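Local coordinates for metastasis-associated protein MTA1 (PDB 6G16) that probably serves as a scaffold subunit of the NuRD chromatin-remodelling and deacetylase complex, its R1 region binding a histone-chaperone partner, at residues A21-L29 with A46-R54. Numbering follows the deposited sequence.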
loop_
_atom_site.group_PDB
_atom_site.type_symbol
_atom_site.label_atom_id
_atom_site.label_comp_id
_atom_site.label_asym_id
_atom_site.label_seq_id
_atom_site.Cartn_x
_atom_site.Cartn_y
_atom_site.Cartn_z
ATOM N N ALA B 21 24.339 5.911 -16.479
ATOM C CA ALA B 21 24.143 7.273 -16.942
ATOM C C ALA B 21 23.542 8.168 -15.844
ATOM O O ALA B 21 23.922 9.333 -15.703
ATOM C CB ALA B 21 23.255 7.292 -18.179
ATOM N N ARG B 22 22.587 7.618 -15.098
ATOM C CA ARG B 22 21.924 8.351 -14.024
ATOM C C ARG B 22 22.941 8.783 -12.970
ATOM O O ARG B 22 22.825 9.875 -12.402
ATOM C CB ARG B 22 20.817 7.501 -13.379
ATOM C CG ARG B 22 19.608 7.270 -14.268
ATOM C CD ARG B 22 18.442 6.624 -13.546
ATOM N NE ARG B 22 18.853 5.448 -12.793
ATOM C CZ ARG B 22 18.267 4.251 -12.810
ATOM N NH1 ARG B 22 17.197 3.998 -13.549
ATOM N NH2 ARG B 22 18.761 3.287 -12.036
ATOM N N ARG B 23 23.934 7.929 -12.707
ATOM C CA ARG B 23 24.977 8.261 -11.723
ATOM C C ARG B 23 25.975 9.246 -12.315
ATOM O O ARG B 23 26.213 10.304 -11.737
ATOM C CB ARG B 23 25.650 7.010 -11.168
ATOM C CG ARG B 23 24.771 6.291 -10.147
ATOM C CD ARG B 23 25.540 5.260 -9.336
ATOM N NE ARG B 23 24.731 4.597 -8.299
ATOM C CZ ARG B 23 24.556 5.024 -7.042
ATOM N NH1 ARG B 23 25.113 6.151 -6.610
ATOM N NH2 ARG B 23 23.807 4.313 -6.199
ATOM N N LEU B 24 26.503 8.937 -13.493
ATOM C CA LEU B 24 27.397 9.860 -14.208
ATOM C C LEU B 24 26.883 11.277 -14.377
ATOM O O LEU B 24 27.649 12.226 -14.208
ATOM C CB LEU B 24 27.702 9.330 -15.611
ATOM C CG LEU B 24 28.875 8.351 -15.744
ATOM C CD1 LEU B 24 29.340 8.357 -17.207
ATOM C CD2 LEU B 24 30.045 8.698 -14.796
ATOM N N CYS B 25 25.607 11.404 -14.728
ATOM C CA CYS B 25 25.005 12.690 -15.030
ATOM C C CYS B 25 24.096 13.160 -13.887
ATOM O O CYS B 25 23.137 13.931 -14.075
ATOM C CB CYS B 25 24.265 12.592 -16.354
ATOM S SG CYS B 25 25.335 11.910 -17.655
ATOM N N ARG B 26 24.443 12.716 -12.682
ATOM C CA ARG B 26 23.830 13.200 -11.450
ATOM C C ARG B 26 23.509 14.700 -11.462
ATOM O O ARG B 26 22.446 15.093 -11.036
ATOM C CB ARG B 26 24.750 12.852 -10.267
ATOM C CG ARG B 26 24.231 13.283 -8.902
ATOM C CD ARG B 26 24.977 12.611 -7.753
ATOM N NE ARG B 26 24.907 11.145 -7.822
ATOM C CZ ARG B 26 23.867 10.396 -7.435
ATOM N NH1 ARG B 26 22.767 10.953 -6.923
ATOM N NH2 ARG B 26 23.922 9.065 -7.545
ATOM N N GLU B 27 24.427 15.525 -11.945
ATOM C CA GLU B 27 24.262 16.990 -11.865
ATOM C C GLU B 27 23.225 17.530 -12.850
ATOM O O GLU B 27 22.660 18.608 -12.635
ATOM C CB GLU B 27 25.604 17.726 -12.077
ATOM C CG GLU B 27 26.795 17.259 -11.234
ATOM C CD GLU B 27 26.488 17.071 -9.754
ATOM O OE1 GLU B 27 25.566 17.768 -9.232
ATOM O OE2 GLU B 27 27.191 16.224 -9.122
ATOM N N ILE B 28 23.000 16.792 -13.937
ATOM C CA ILE B 28 21.981 17.140 -14.925
ATOM C C ILE B 28 20.605 16.573 -14.548
ATOM O O ILE B 28 19.611 17.285 -14.530
ATOM C CB ILE B 28 22.368 16.628 -16.312
ATOM C CG1 ILE B 28 23.631 17.382 -16.772
ATOM C CG2 ILE B 28 21.215 16.860 -17.301
ATOM C CD1 ILE B 28 24.143 17.020 -18.164
ATOM N N LEU B 29 20.567 15.284 -14.256
ATOM C CA LEU B 29 19.343 14.605 -13.860
ATOM C C LEU B 29 18.747 15.137 -12.563
ATOM O O LEU B 29 17.560 15.359 -12.493
ATOM C CB LEU B 29 19.622 13.108 -13.718
ATOM C CG LEU B 29 18.522 12.227 -13.157
ATOM C CD1 LEU B 29 17.241 12.331 -13.976
ATOM C CD2 LEU B 29 19.043 10.806 -13.124
ATOM N N ALA B 46 20.200 15.983 -23.025
ATOM C CA ALA B 46 21.385 16.409 -22.276
ATOM C C ALA B 46 22.088 15.241 -21.555
ATOM O O ALA B 46 23.312 15.118 -21.637
ATOM C CB ALA B 46 21.011 17.502 -21.295
ATOM N N ILE B 47 21.308 14.387 -20.885
ATOM C CA ILE B 47 21.847 13.232 -20.145
ATOM C C ILE B 47 22.563 12.274 -21.082
ATOM O O ILE B 47 23.676 11.852 -20.765
ATOM C CB ILE B 47 20.752 12.486 -19.338
ATOM C CG1 ILE B 47 20.243 13.382 -18.199
ATOM C CG2 ILE B 47 21.269 11.155 -18.769
ATOM C CD1 ILE B 47 18.968 12.878 -17.534
ATOM N N LYS B 48 21.927 11.947 -22.213
ATOM C CA LYS B 48 22.488 10.988 -23.191
ATOM C C LYS B 48 23.801 11.519 -23.799
ATOM O O LYS B 48 24.783 10.785 -23.964
ATOM C CB LYS B 48 21.478 10.694 -24.305
ATOM C CG LYS B 48 20.359 9.769 -23.854
ATOM C CD LYS B 48 19.216 9.704 -24.852
ATOM C CE LYS B 48 17.947 9.198 -24.188
ATOM N NZ LYS B 48 16.838 9.117 -25.176
ATOM N N ALA B 49 23.804 12.807 -24.109
ATOM C CA ALA B 49 24.986 13.450 -24.637
ATOM C C ALA B 49 26.121 13.327 -23.646
ATOM O O ALA B 49 27.149 12.707 -23.950
ATOM C CB ALA B 49 24.699 14.912 -24.940
ATOM N N GLU B 50 25.919 13.873 -22.445
ATOM C CA GLU B 50 26.997 13.906 -21.447
ATOM C C GLU B 50 27.420 12.508 -20.981
ATOM O O GLU B 50 28.551 12.315 -20.564
ATOM C CB GLU B 50 26.629 14.766 -20.249
ATOM C CG GLU B 50 27.858 15.363 -19.554
ATOM C CD GLU B 50 27.679 15.602 -18.054
ATOM O OE1 GLU B 50 26.734 15.052 -17.412
ATOM O OE2 GLU B 50 28.529 16.334 -17.497
ATOM N N CYS B 51 26.516 11.538 -21.055
ATOM C CA CYS B 51 26.874 10.156 -20.760
ATOM C C CYS B 51 27.804 9.583 -21.839
ATOM O O CYS B 51 28.869 8.995 -21.508
ATOM C CB CYS B 51 25.637 9.285 -20.639
ATOM S SG CYS B 51 26.032 7.557 -20.192
ATOM N N THR B 52 27.405 9.742 -23.110
ATOM C CA THR B 52 28.233 9.260 -24.244
ATOM C C THR B 52 29.618 9.946 -24.260
ATOM O O THR B 52 30.634 9.308 -24.585
ATOM C CB THR B 52 27.530 9.378 -25.621
ATOM O OG1 THR B 52 27.181 10.740 -25.888
ATOM C CG2 THR B 52 26.266 8.510 -25.670
ATOM N N ALA B 53 29.660 11.222 -23.860
ATOM C CA ALA B 53 30.926 11.974 -23.761
ATOM C C ALA B 53 31.838 11.497 -22.608
ATOM O O ALA B 53 33.035 11.264 -22.810
ATOM C CB ALA B 53 30.642 13.460 -23.620
ATOM N N ARG B 54 31.269 11.329 -21.419
ATOM C CA ARG B 54 32.030 10.903 -20.228
ATOM C C ARG B 54 32.081 9.365 -19.994
ATOM O O ARG B 54 32.387 8.910 -18.869
ATOM C CB ARG B 54 31.441 11.574 -18.975
ATOM C CG ARG B 54 31.540 13.086 -18.951
ATOM C CD ARG B 54 30.644 13.657 -17.854
ATOM N NE ARG B 54 30.965 13.155 -16.508
ATOM C CZ ARG B 54 30.443 13.622 -15.367
ATOM N NH1 ARG B 54 29.557 14.619 -15.379
ATOM N NH2 ARG B 54 30.815 13.084 -14.196
#
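R54 NH1, just past the end of helix 44-53, meets E50 OE2 at 2.9 Å in a salt bridge. The carboxylate oxygen lies in the guanidinium plane but is approached from well above its own carboxylate plane. A bend at chi3 (58°) brings the R54 guanidinium to L24 O, which lies over one face, toward its rim, 3.3 Å from NH1 at an angle too poor for a hydrogen bond. The other carboxylate oxygen, E50 OE1, sits beside C25 SG and I28 CD1. An alanine in place of E50 would probably leave the R54 guanidinium without its mate, free to turn off L24 O, and remove the carboxylate that lies against I28 CD1. Elsewhere the contact is apolar. I28 CG2 packs at 3.7 Å on I47 CG1, the two side chains lying alongside and pointing opposite ways, while I47 CD1 reaches L29 CB at 3.9 Å. C25 SG lies 4.0 Å from C51 CB. A21 CB rests against C51 SG where the backbones come closest (CA to CA 5.5 Å), consistent with the small residue allowing it. Apolar packing thus joins the helices, the E50-R54 ion pair lies against the same surface, and R22, R23 and R26 form salt bridges with acidic side chains of the other protein's chain.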